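Side-chain contacts in polymerase X (Deinococcus radiodurans, PDB 2W9M), which probably extends DNA from deoxyribonucleoside triphosphates as a family X repair polymerase and carries a zinc-binding PHP domain, probably with phosphoester-cleaving activity: residues 395-400 with 550-555; 421-426 with 558-563; 451-456 with 512-517; 486-491 with 531-536. All blocks are in the same frame, centred on the assembly; numbering follows the deposited sequence.

In the fold
Following the chain, residues 395-400 open contact 1, which closes on 550-555 in helix 549-561. Residues 421-426, on the neighbouring strand, open contact 2 before contact 1 has closed and end on the same helix, so the two cross. Contact 3, from 451-456 to 512-517, nests inside both loops, as does contact 4, from 486-491 to 531-536; contacts 3 and 4 cross one another. All four reach the parallel sheet of seven strands. Contacts 1 and 2 fasten the C-terminal helix to it, contact 3 spans its interior up to the zinc ions, and contact 4 seats helix 526-535 on its outside.

Contact 1: 395-400 with 550-555; sequences PIVAGS and AEFLDF
V397 is the one residue of 395-400 that touches 550-555, and it does so with both methyl groups, each meeting a different neighbour on the helix. The contact is wholly apolar. CG1 of V397 comes to the edge of the F552 ring, close to the ring plane, and lies 3.9 Å from CE2. CG2 of V397 meets CD2 of L553 at 4.1 Å, where the two side chains pass alongside each other, running in opposite directions. A valine suits this place because its fork, with CG1 anti to the backbone N (chi1 161°), sends one branch to each of two consecutive helix residues. F552 supplies a long, flat group: its CG also lies anti to the backbone N (176°), and this carries the ring out from the helix toward the strand, where it is buried with its edge at CG1 of V397. L553 is partly exposed and covers the margin of the contact with its branched end.

Polar interactions lie around this patch and not across it. The carbonyl oxygen of I396 accepts hydrogen bonds from Q390 NE2 and R549 NH2, so that an arginine just before the helical segment ties the helix to the strand.

V397 also packs on F358 of strand 358-364, while I396 and A398 turn to helix 376-391. Strand 396-403 is thus enclosed between helix 376-391 and helix 549-561.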
loop_
_atom_site.group_PDB
_atom_site.type_symbol
_atom_site.label_atom_id
_atom_site.label_comp_id
_atom_site.label_asym_id
_atom_site.label_seq_id
_atom_site.Cartn_x
_atom_site.Cartn_y
_atom_site.Cartn_z
ATOM N N PRO A 395 1.524 -1.092 -24.907
ATOM C CA PRO A 395 0.423 -1.954 -24.463
ATOM C C PRO A 395 -0.351 -1.319 -23.313
ATOM O O PRO A 395 0.061 -1.450 -22.161
ATOM C CB PRO A 395 1.141 -3.221 -23.966
ATOM C CG PRO A 395 2.618 -3.014 -24.262
ATOM C CD PRO A 395 2.814 -1.541 -24.364
ATOM N N ILE A 396 -1.457 -0.646 -23.624
ATOM C CA ILE A 396 -2.239 0.067 -22.621
ATOM C C ILE A 396 -3.728 -0.276 -22.692
ATOM O O ILE A 396 -4.279 -0.506 -23.769
ATOM C CB ILE A 396 -2.081 1.603 -22.755
ATOM C CG1 ILE A 396 -0.605 1.996 -22.798
ATOM C CG2 ILE A 396 -2.783 2.322 -21.610
ATOM C CD1 ILE A 396 -0.382 3.483 -22.935
ATOM N N VAL A 397 -4.364 -0.303 -21.527
ATOM C CA VAL A 397 -5.804 -0.477 -21.413
ATOM C C VAL A 397 -6.352 0.738 -20.657
ATOM O O VAL A 397 -5.881 1.064 -19.573
ATOM C CB VAL A 397 -6.140 -1.790 -20.671
ATOM C CG1 VAL A 397 -7.557 -1.769 -20.145
ATOM C CG2 VAL A 397 -5.924 -2.989 -21.586
ATOM N N ALA A 398 -7.328 1.425 -21.240
ATOM C CA ALA A 398 -7.814 2.674 -20.664
ATOM C C ALA A 398 -8.875 2.446 -19.603
ATOM O O ALA A 398 -9.884 1.783 -19.840
ATOM C CB ALA A 398 -8.343 3.597 -21.749
ATOM N N GLY A 399 -8.647 3.006 -18.426
ATOM C CA GLY A 399 -9.618 2.905 -17.360
ATOM C C GLY A 399 -9.771 4.208 -16.609
ATOM O O GLY A 399 -9.216 5.240 -16.994
ATOM N N SER A 400 -10.537 4.158 -15.528
ATOM C CA SER A 400 -10.712 5.311 -14.664
ATOM C C SER A 400 -11.049 4.828 -13.266
ATOM O O SER A 400 -11.703 3.801 -13.106
ATOM C CB SER A 400 -11.830 6.207 -15.201
ATOM O OG SER A 400 -12.163 7.220 -14.270
ATOM N N ALA A 550 -5.134 -9.090 -24.295
ATOM C CA ALA A 550 -6.318 -9.497 -25.047
ATOM C C ALA A 550 -7.237 -10.401 -24.225
ATOM O O ALA A 550 -8.460 -10.308 -24.329
ATOM C CB ALA A 550 -5.915 -10.177 -26.348
ATOM N N GLU A 551 -6.646 -11.279 -23.417
ATOM C CA GLU A 551 -7.416 -12.131 -22.510
ATOM C C GLU A 551 -8.171 -11.281 -21.493
ATOM O O GLU A 551 -9.269 -11.632 -21.068
ATOM C CB GLU A 551 -6.498 -13.107 -21.770
ATOM C CG GLU A 551 -5.800 -14.131 -22.655
ATOM C CD GLU A 551 -4.693 -14.879 -21.919
ATOM O OE1 GLU A 551 -4.517 -14.642 -20.704
ATOM O OE2 GLU A 551 -3.998 -15.700 -22.555
ATOM N N PHE A 552 -7.572 -10.160 -21.103
ATOM C CA PHE A 552 -8.180 -9.270 -20.124
ATOM C C PHE A 552 -9.376 -8.548 -20.721
ATOM O O PHE A 552 -10.419 -8.426 -20.083
ATOM C CB PHE A 552 -7.161 -8.253 -19.604
ATOM C CG PHE A 552 -7.742 -7.244 -18.650
ATOM C CD1 PHE A 552 -8.112 -7.613 -17.366
ATOM C CD2 PHE A 552 -7.914 -5.925 -19.036
ATOM C CE1 PHE A 552 -8.647 -6.686 -16.492
ATOM C CE2 PHE A 552 -8.446 -4.994 -18.164
ATOM C CZ PHE A 552 -8.814 -5.375 -16.893
ATOM N N LEU A 553 -9.222 -8.073 -21.952
ATOM C CA LEU A 553 -10.264 -7.280 -22.589
ATOM C C LEU A 553 -11.554 -8.066 -22.818
ATOM O O LEU A 553 -12.643 -7.490 -22.799
ATOM C CB LEU A 553 -9.760 -6.667 -23.895
ATOM C CG LEU A 553 -8.857 -5.445 -23.713
ATOM C CD1 LEU A 553 -8.469 -4.854 -25.054
ATOM C CD2 LEU A 553 -9.547 -4.399 -22.856
ATOM N N ASP A 554 -11.449 -9.375 -23.024
ATOM C CA ASP A 554 -12.663 -10.163 -23.206
ATOM C C ASP A 554 -13.138 -10.827 -21.911
ATOM O O ASP A 554 -14.253 -11.345 -21.850
ATOM C CB ASP A 554 -12.534 -11.168 -24.357
ATOM C CG ASP A 554 -11.775 -12.411 -23.968
ATOM O OD1 ASP A 554 -10.531 -12.337 -23.868
ATOM O OD2 ASP A 554 -12.425 -13.466 -23.782
ATOM N N PHE A 555 -12.303 -10.801 -20.875
ATOM C CA PHE A 555 -12.772 -11.172 -19.546
ATOM C C PHE A 555 -13.839 -10.188 -19.104
ATOM O O PHE A 555 -14.881 -10.587 -18.586
ATOM C CB PHE A 555 -11.650 -11.168 -18.512
ATOM C CG PHE A 555 -12.153 -11.165 -17.093
ATOM C CD1 PHE A 555 -12.346 -12.358 -16.407
ATOM C CD2 PHE A 555 -12.465 -9.970 -16.457
ATOM C CE1 PHE A 555 -12.822 -12.360 -15.109
ATOM C CE2 PHE A 555 -12.949 -9.966 -15.155
ATOM C CZ PHE A 555 -13.125 -11.166 -14.480
#

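Contact 2: 421-426 with 558-563; sequences DYVVVS and RQRAAR
R560 brings NH2 of its guanidinium over the start of strand 422-426, where it lies 3.7 Å from CG2 of V423 and 4.2 Å from CA of Y422. The group meets the strand obliquely, and the side chains of R560 and V423 cross at about a right angle. No hydrogen bond joins the segments, so this is van der Waals contact by the end of a long arginine. Its reach comes from an extended chain: chi2 (178°) and chi3 (177°) are both close to fully stretched, and the CB of R560 already points toward the strand. Arginine suits this partly exposed helix position, since its long stem carries the guanidinium out from the helix until the NH2 end lies against the buried V423; the side chain also touches L450.

The strand belongs to the parallel sheet of the PHP domain, whose strands, as in relatives, build a distorted barrel, and helix 549-561 lies against the ends where these strands begin. Y422 turns its ring away from the helix, and its hydroxyl is hydrogen-bonded to the backbone N of H332, a zinc ligand. D421 OD2 is held by the backbone N of A398 on the adjoining strand.

On either side of R560 in the sequence, polar bonds tie the chain down: Q559 NE2 to the carbonyl of G483, and R563, in the loop that follows the helix, to those of P449 and N482.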
loop_
_atom_site.group_PDB
_atom_site.type_symbol
_atom_site.label_atom_id
_atom_site.label_comp_id
_atom_site.label_asym_id
_atom_site.label_seq_id
_atom_site.Cartn_x
_atom_site.Cartn_y
_atom_site.Cartn_z
ATOM N N ASP A 421 -12.064 0.824 -21.277
ATOM C CA ASP A 421 -11.812 -0.604 -21.390
ATOM C C ASP A 421 -12.152 -1.314 -20.085
ATOM O O ASP A 421 -12.539 -2.481 -20.087
ATOM C CB ASP A 421 -10.357 -0.858 -21.778
ATOM C CG ASP A 421 -10.003 -0.249 -23.122
ATOM O OD1 ASP A 421 -10.905 -0.143 -23.983
ATOM O OD2 ASP A 421 -8.828 0.129 -23.317
ATOM N N TYR A 422 -12.009 -0.596 -18.973
ATOM C CA TYR A 422 -12.383 -1.117 -17.665
ATOM C C TYR A 422 -12.605 0.011 -16.662
ATOM O O TYR A 422 -12.024 1.088 -16.790
ATOM C CB TYR A 422 -11.338 -2.108 -17.145
ATOM C CG TYR A 422 -10.121 -1.459 -16.533
ATOM C CD1 TYR A 422 -9.853 -1.584 -15.174
ATOM C CD2 TYR A 422 -9.239 -0.728 -17.310
ATOM C CE1 TYR A 422 -8.737 -0.993 -14.609
ATOM C CE2 TYR A 422 -8.125 -0.139 -16.756
ATOM C CZ TYR A 422 -7.879 -0.275 -15.405
ATOM O OH TYR A 422 -6.769 0.315 -14.856
ATOM N N VAL A 423 -13.456 -0.251 -15.672
ATOM C CA VAL A 423 -13.825 0.732 -14.665
ATOM C C VAL A 423 -13.514 0.251 -13.250
ATOM O O VAL A 423 -13.936 -0.831 -12.854
ATOM C CB VAL A 423 -15.327 1.031 -14.726
ATOM C CG1 VAL A 423 -15.701 2.072 -13.681
ATOM C CG2 VAL A 423 -15.726 1.482 -16.130
ATOM N N VAL A 424 -12.778 1.060 -12.492
ATOM C CA VAL A 424 -12.570 0.810 -11.069
ATOM C C VAL A 424 -13.475 1.751 -10.284
ATOM O O VAL A 424 -13.579 2.930 -10.622
ATOM C CB VAL A 424 -11.099 1.062 -10.647
ATOM C CG1 VAL A 424 -10.918 0.846 -9.140
ATOM C CG2 VAL A 424 -10.144 0.175 -11.433
ATOM N N VAL A 425 -14.140 1.240 -9.250
ATOM C CA VAL A 425 -14.931 2.095 -8.365
ATOM C C VAL A 425 -14.331 2.132 -6.967
ATOM O O VAL A 425 -13.792 1.137 -6.486
ATOM C CB VAL A 425 -16.407 1.662 -8.288
ATOM C CG1 VAL A 425 -17.028 1.682 -9.671
ATOM C CG2 VAL A 425 -16.529 0.289 -7.660
ATOM N N SER A 426 -14.423 3.287 -6.317
ATOM C CA SER A 426 -13.759 3.485 -5.035
ATOM C C SER A 426 -14.413 4.587 -4.221
ATOM O O SER A 426 -15.019 5.502 -4.777
ATOM C CB SER A 426 -12.285 3.841 -5.253
ATOM O OG SER A 426 -11.591 2.787 -5.898
ATOM N N ARG A 558 -16.961 -10.594 -21.173
ATOM C CA ARG A 558 -17.724 -11.735 -20.688
ATOM C C ARG A 558 -18.393 -11.359 -19.366
ATOM O O ARG A 558 -19.561 -11.666 -19.137
ATOM C CB ARG A 558 -16.794 -12.938 -20.498
ATOM C CG ARG A 558 -17.421 -14.288 -20.817
ATOM C CD ARG A 558 -18.750 -14.466 -20.091
ATOM N NE ARG A 558 -19.141 -15.867 -19.964
ATOM C CZ ARG A 558 -20.222 -16.284 -19.310
ATOM N NH1 ARG A 558 -21.025 -15.405 -18.725
ATOM N NH2 ARG A 558 -20.501 -17.578 -19.243
ATOM N N GLN A 559 -17.638 -10.685 -18.507
ATOM C CA GLN A 559 -18.144 -10.202 -17.225
ATOM C C GLN A 559 -19.382 -9.323 -17.405
ATOM O O GLN A 559 -20.349 -9.433 -16.650
ATOM C CB GLN A 559 -17.049 -9.418 -16.493
ATOM C CG GLN A 559 -17.481 -8.791 -15.180
ATOM C CD GLN A 559 -16.456 -7.804 -14.645
ATOM O OE1 GLN A 559 -16.087 -6.847 -15.326
ATOM N NE2 GLN A 559 -15.993 -8.034 -13.420
ATOM N N ARG A 560 -19.349 -8.442 -18.402
ATOM C CA ARG A 560 -20.463 -7.530 -18.646
ATOM C C ARG A 560 -21.617 -8.229 -19.355
ATOM O O ARG A 560 -22.775 -7.838 -19.202
ATOM C CB ARG A 560 -20.004 -6.310 -19.446
ATOM C CG ARG A 560 -19.032 -5.421 -18.693
ATOM C CD ARG A 560 -18.560 -4.241 -19.529
ATOM N NE ARG A 560 -17.688 -3.356 -18.761
ATOM C CZ ARG A 560 -17.323 -2.140 -19.148
ATOM N NH1 ARG A 560 -17.756 -1.651 -20.304
ATOM N NH2 ARG A 560 -16.529 -1.408 -18.375
ATOM N N ALA A 561 -21.294 -9.263 -20.129
ATOM C CA ALA A 561 -22.300 -10.045 -20.843
ATOM C C ALA A 561 -23.086 -10.926 -19.881
ATOM O O ALA A 561 -24.253 -11.234 -20.119
ATOM C CB ALA A 561 -21.644 -10.896 -21.921
ATOM N N ALA A 562 -22.443 -11.320 -18.788
ATOM C CA ALA A 562 -23.061 -12.218 -17.818
ATOM C C ALA A 562 -24.148 -11.553 -16.973
ATOM O O ALA A 562 -24.834 -12.227 -16.207
ATOM C CB ALA A 562 -22.003 -12.842 -16.922
ATOM N N ARG A 563 -24.307 -10.241 -17.102
ATOM C CA ARG A 563 -25.334 -9.542 -16.336
ATOM C C ARG A 563 -26.400 -8.868 -17.203
ATOM O O ARG A 563 -26.354 -8.934 -18.434
ATOM C CB ARG A 563 -24.710 -8.556 -15.332
ATOM C CG ARG A 563 -23.416 -7.877 -15.775
ATOM C CD ARG A 563 -22.497 -7.590 -14.572
ATOM N NE ARG A 563 -21.578 -6.488 -14.836
ATOM C CZ ARG A 563 -20.502 -6.190 -14.110
ATOM N NH1 ARG A 563 -20.165 -6.910 -13.054
ATOM N NH2 ARG A 563 -19.751 -5.158 -14.455
#

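Contact 3: 451-456 with 512-517; sequences VTVLGH and AINTDA. With ZN (zinc ion), chain E; ZN (zinc ion), chain D.
H456 and D516 approach each other obliquely, each holding a different zinc ion of one cluster. H456 NE2 binds the chain E zinc at 2.4 Å, and D516 OD1 binds the chain D zinc at 2.4 Å. The imidazole and carboxylate planes differ by only 16°, and D516 OD2 comes to the ring edge, near its plane, 4.1 Å from H456 CD2. D516 has a left-handed backbone (phi 57°), which fits the turn after strand 511-514 that brings its carboxylate to the metals. OD2 of D516 accepts a hydrogen bond from N489 ND2, a second-shell contact that helps orient the group.

Nearer the start of both strands, V453 CG1 meets CB of A512 loosely at 4.4 Å; the valine and the small alanine reach each other across strand 485-489, on the same side of the sheet. N514 ND2 lies near the same methyl but is hydrogen-bonded to E487 OE1.

H428 and E401 complete the shell of the chain E zinc, and H332, H334 and E401 that of the chain D zinc. With E401 bridging the pair, the cluster is consistent with a PHP phosphoesterase centre, where neighbouring zinc ions would polarise a phosphate ester and a water.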
loop_
_atom_site.group_PDB
_atom_site.type_symbol
_atom_site.label_atom_id
_atom_site.label_comp_id
_atom_site.label_asym_id
_atom_site.label_seq_id
_atom_site.Cartn_x
_atom_site.Cartn_y
_atom_site.Cartn_z
ATOM N N VAL A 451 -19.175 -1.685 -13.976
ATOM C CA VAL A 451 -18.076 -1.774 -13.020
ATOM C C VAL A 451 -17.318 -3.082 -13.168
ATOM O O VAL A 451 -17.929 -4.140 -13.261
ATOM C CB VAL A 451 -18.594 -1.678 -11.576
ATOM C CG1 VAL A 451 -17.468 -1.923 -10.589
ATOM C CG2 VAL A 451 -19.228 -0.320 -11.341
ATOM N N THR A 452 -15.990 -3.019 -13.176
ATOM C CA THR A 452 -15.202 -4.243 -13.264
ATOM C C THR A 452 -14.433 -4.584 -11.984
ATOM O O THR A 452 -14.345 -5.752 -11.613
ATOM C CB THR A 452 -14.277 -4.259 -14.499
ATOM O OG1 THR A 452 -13.012 -4.826 -14.147
ATOM C CG2 THR A 452 -14.058 -2.873 -15.010
ATOM N N VAL A 453 -13.896 -3.572 -11.306
ATOM C CA VAL A 453 -13.141 -3.792 -10.076
ATOM C C VAL A 453 -13.561 -2.852 -8.949
ATOM O O VAL A 453 -13.789 -1.664 -9.175
ATOM C CB VAL A 453 -11.625 -3.610 -10.305
ATOM C CG1 VAL A 453 -10.839 -4.016 -9.059
ATOM C CG2 VAL A 453 -11.165 -4.409 -11.499
ATOM N N LEU A 454 -13.654 -3.392 -7.736
ATOM C CA LEU A 454 -13.840 -2.585 -6.531
ATOM C C LEU A 454 -12.484 -2.218 -5.914
ATOM O O LEU A 454 -11.752 -3.094 -5.452
ATOM C CB LEU A 454 -14.688 -3.341 -5.501
ATOM C CG LEU A 454 -14.697 -2.730 -4.097
ATOM C CD1 LEU A 454 -15.328 -1.337 -4.100
ATOM C CD2 LEU A 454 -15.413 -3.629 -3.113
ATOM N N GLY A 455 -12.149 -0.928 -5.906
ATOM C CA GLY A 455 -10.883 -0.473 -5.347
ATOM C C GLY A 455 -10.847 -0.500 -3.823
ATOM O O GLY A 455 -11.882 -0.336 -3.181
ATOM N N HIS A 456 -9.654 -0.701 -3.256
ATOM C CA HIS A 456 -9.436 -0.783 -1.802
ATOM C C HIS A 456 -10.713 -0.763 -0.955
ATOM O O HIS A 456 -11.057 0.258 -0.361
ATOM C CB HIS A 456 -8.487 0.329 -1.346
ATOM C CG HIS A 456 -8.778 1.654 -1.968
ATOM N ND1 HIS A 456 -9.827 2.450 -1.569
ATOM C CD2 HIS A 456 -8.160 2.325 -2.973
ATOM C CE1 HIS A 456 -9.845 3.555 -2.296
ATOM N NE2 HIS A 456 -8.841 3.500 -3.154
ATOM N N ALA A 512 -7.917 -8.865 -7.857
ATOM C CA ALA A 512 -6.952 -8.131 -8.651
ATOM C C ALA A 512 -5.877 -7.543 -7.734
ATOM O O ALA A 512 -6.182 -6.753 -6.838
ATOM C CB ALA A 512 -7.653 -7.029 -9.442
ATOM N N ILE A 513 -4.628 -7.941 -7.944
ATOM C CA ILE A 513 -3.521 -7.378 -7.182
ATOM C C ILE A 513 -3.013 -6.121 -7.877
ATOM O O ILE A 513 -2.239 -6.196 -8.828
ATOM C CB ILE A 513 -2.376 -8.392 -7.000
ATOM C CG1 ILE A 513 -2.912 -9.696 -6.408
ATOM C CG2 ILE A 513 -1.296 -7.828 -6.090
ATOM C CD1 ILE A 513 -1.876 -10.805 -6.330
ATOM N N ASN A 514 -3.465 -4.968 -7.394
ATOM C CA ASN A 514 -3.179 -3.683 -8.034
ATOM C C ASN A 514 -2.298 -2.789 -7.168
ATOM O O ASN A 514 -2.531 -2.652 -5.968
ATOM C CB ASN A 514 -4.486 -2.954 -8.357
ATOM C CG ASN A 514 -5.403 -3.763 -9.275
ATOM O OD1 ASN A 514 -4.988 -4.761 -9.872
ATOM N ND2 ASN A 514 -6.657 -3.331 -9.389
ATOM N N THR A 515 -1.297 -2.172 -7.785
ATOM C CA THR A 515 -0.318 -1.370 -7.060
ATOM C C THR A 515 -0.840 0.020 -6.677
ATOM O O THR A 515 -0.388 0.611 -5.691
ATOM C CB THR A 515 0.960 -1.193 -7.891
ATOM O OG1 THR A 515 0.632 -0.558 -9.136
ATOM C CG2 THR A 515 1.601 -2.537 -8.174
ATOM N N ASP A 516 -1.785 0.540 -7.457
ATOM C CA ASP A 516 -2.271 1.901 -7.261
ATOM C C ASP A 516 -1.112 2.891 -7.349
ATOM O O ASP A 516 -1.080 3.894 -6.633
ATOM C CB ASP A 516 -2.981 2.029 -5.910
ATOM C CG ASP A 516 -3.940 3.206 -5.863
ATOM O OD1 ASP A 516 -3.958 3.994 -6.828
ATOM O OD2 ASP A 516 -4.675 3.346 -4.861
ATOM N N ALA A 517 -0.160 2.600 -8.231
ATOM C CA ALA A 517 1.047 3.416 -8.379
ATOM C C ALA A 517 0.766 4.867 -8.779
ATOM O O ALA A 517 0.080 5.130 -9.765
ATOM C CB ALA A 517 1.999 2.770 -9.383
HETATM ZN ZN ZN E . -8.094 5.183 -4.747
HETATM ZN ZN ZN D . -6.194 4.851 -7.014
#

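Contact 4: 486-491 with 531-536; sequences VEINAN and MQARKA
I488 faces helix 526-535 with its two branches spread over successive residues: CD1 meets CB of A533 at 4.4 Å, and CG2 approaches CB of Q532 at 4.5 Å. The spread follows from its torsions. CG1 lies anti to the carbonyl carbon (chi1 -64°) and the chain continues extended to CD1, while CG2 takes the place anti to the backbone N. Isoleucine suits a strand residue that packs against a helix. Alanine at A533 lets the helix come close, with CA atoms of I488 and A533 7.6 Å apart, and the same methyl packs on I513 of the neighbouring strand. Q532 points its CB toward the strand, but its chain then bends away, so that its stem touches I488 while NE2 is hydrogen-bonded to the carbonyl of G191.

The residues flanking I488 are polar and serve the other side of the strand. N489 ND2 donates to E487 OE2 at 2.8 Å, meeting it from above the carboxylate plane, 49° out of it. N489 OD1 accepts from the backbone N of N491 at 3.1 Å, an Asx turn that holds the N489 amide against the backbone of N491. E487 is further bonded to H332 and to the backbone N of H456, so it stands behind two zinc ligands.

An apolar outer side packed on a helix, with a polar inner side directed to metal ligands, is the arrangement expected of a strand in the distorted beta/alpha barrel of PHP domains.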
loop_
_atom_site.group_PDB
_atom_site.type_symbol
_atom_site.label_atom_id
_atom_site.label_comp_id
_atom_site.label_asym_id
_atom_site.label_seq_id
_atom_site.Cartn_x
_atom_site.Cartn_y
_atom_site.Cartn_z
ATOM N N VAL A 486 -12.695 -8.002 -6.861
ATOM C CA VAL A 486 -12.341 -7.171 -5.721
ATOM C C VAL A 486 -10.829 -6.987 -5.644
ATOM O O VAL A 486 -10.064 -7.929 -5.857
ATOM C CB VAL A 486 -12.914 -7.740 -4.399
ATOM C CG1 VAL A 486 -12.806 -9.240 -4.377
ATOM C CG2 VAL A 486 -12.209 -7.130 -3.195
ATOM N N GLU A 487 -10.403 -5.763 -5.359
ATOM C CA GLU A 487 -8.991 -5.416 -5.421
ATOM C C GLU A 487 -8.258 -5.732 -4.126
ATOM O O GLU A 487 -8.774 -5.510 -3.033
ATOM C CB GLU A 487 -8.834 -3.931 -5.768
ATOM C CG GLU A 487 -7.440 -3.353 -5.541
ATOM C CD GLU A 487 -7.316 -1.919 -6.049
ATOM O OE1 GLU A 487 -7.211 -1.737 -7.281
ATOM O OE2 GLU A 487 -7.325 -0.975 -5.224
ATOM N N ILE A 488 -7.057 -6.275 -4.263
ATOM C CA ILE A 488 -6.118 -6.347 -3.160
ATOM C C ILE A 488 -5.064 -5.288 -3.439
ATOM O O ILE A 488 -4.126 -5.512 -4.203
ATOM C CB ILE A 488 -5.462 -7.733 -3.047
ATOM C CG1 ILE A 488 -6.511 -8.796 -2.711
ATOM C CG2 ILE A 488 -4.362 -7.718 -1.998
ATOM C CD1 ILE A 488 -5.960 -10.203 -2.701
ATOM N N ASN A 489 -5.246 -4.118 -2.838
ATOM C CA ASN A 489 -4.399 -2.973 -3.127
ATOM C C ASN A 489 -3.003 -3.196 -2.575
ATOM O O ASN A 489 -2.812 -3.310 -1.364
ATOM C CB ASN A 489 -5.027 -1.696 -2.566
ATOM C CG ASN A 489 -4.436 -0.441 -3.170
ATOM O OD1 ASN A 489 -3.263 -0.137 -2.969
ATOM N ND2 ASN A 489 -5.251 0.298 -3.912
ATOM N N ALA A 490 -2.033 -3.273 -3.476
ATOM C CA ALA A 490 -0.663 -3.613 -3.113
ATOM C C ALA A 490 0.110 -2.482 -2.432
ATOM O O ALA A 490 1.180 -2.719 -1.875
ATOM C CB ALA A 490 0.100 -4.121 -4.335
ATOM N N ASN A 491 -0.412 -1.258 -2.479
ATOM C CA ASN A 491 0.252 -0.149 -1.793
ATOM C C ASN A 491 0.417 -0.477 -0.312
ATOM O O ASN A 491 -0.555 -0.810 0.361
ATOM C CB ASN A 491 -0.511 1.168 -1.984
ATOM C CG ASN A 491 0.180 2.352 -1.316
ATOM O OD1 ASN A 491 0.116 2.525 -0.099
ATOM N ND2 ASN A 491 0.837 3.177 -2.117
ATOM N N MET A 531 2.504 -10.738 -1.365
ATOM C CA MET A 531 2.732 -11.352 -0.056
ATOM C C MET A 531 1.417 -11.556 0.688
ATOM O O MET A 531 1.241 -12.551 1.389
ATOM C CB MET A 531 3.683 -10.503 0.795
ATOM C CG MET A 531 5.058 -10.300 0.187
ATOM S SD MET A 531 6.192 -9.420 1.287
ATOM C CE MET A 531 6.520 -10.678 2.524
ATOM N N GLN A 532 0.501 -10.603 0.535
ATOM C CA GLN A 532 -0.830 -10.705 1.125
ATOM C C GLN A 532 -1.663 -11.776 0.414
ATOM O O GLN A 532 -2.346 -12.575 1.059
ATOM C CB GLN A 532 -1.557 -9.356 1.065
ATOM C CG GLN A 532 -0.736 -8.175 1.563
ATOM C CD GLN A 532 -0.115 -8.418 2.931
ATOM O OE1 GLN A 532 -0.815 -8.607 3.927
ATOM N NE2 GLN A 532 1.209 -8.398 2.982
ATOM N N ALA A 533 -1.605 -11.787 -0.914
ATOM C CA ALA A 533 -2.355 -12.761 -1.704
ATOM C C ALA A 533 -1.928 -14.199 -1.400
ATOM O O ALA A 533 -2.756 -15.108 -1.370
ATOM C CB ALA A 533 -2.212 -12.465 -3.191
ATOM N N ARG A 534 -0.636 -14.402 -1.171
ATOM C CA ARG A 534 -0.118 -15.744 -0.921
ATOM C C ARG A 534 -0.563 -16.305 0.433
ATOM O O ARG A 534 -0.787 -17.504 0.573
ATOM C CB ARG A 534 1.402 -15.769 -1.056
ATOM C CG ARG A 534 1.875 -15.474 -2.468
ATOM C CD ARG A 534 3.363 -15.228 -2.512
ATOM N NE ARG A 534 4.118 -16.415 -2.130
ATOM C CZ ARG A 534 4.490 -17.367 -2.982
ATOM N NH1 ARG A 534 4.167 -17.270 -4.265
ATOM N NH2 ARG A 534 5.182 -18.418 -2.553
ATOM N N LYS A 535 -0.703 -15.434 1.423
ATOM C CA LYS A 535 -1.225 -15.858 2.716
ATOM C C LYS A 535 -2.694 -16.252 2.596
ATOM O O LYS A 535 -3.186 -17.076 3.361
ATOM C CB LYS A 535 -1.039 -14.752 3.756
ATOM C CG LYS A 535 0.422 -14.446 4.038
ATOM C CD LYS A 535 0.618 -13.027 4.532
ATOM C CE LYS A 535 0.040 -12.834 5.923
ATOM N NZ LYS A 535 0.025 -11.390 6.296
ATOM N N ALA A 536 -3.392 -15.666 1.630
ATOM C CA ALA A 536 -4.788 -16.004 1.407
ATOM C C ALA A 536 -4.898 -17.284 0.579
ATOM O O ALA A 536 -5.974 -17.862 0.449
ATOM C CB ALA A 536 -5.517 -14.855 0.733
#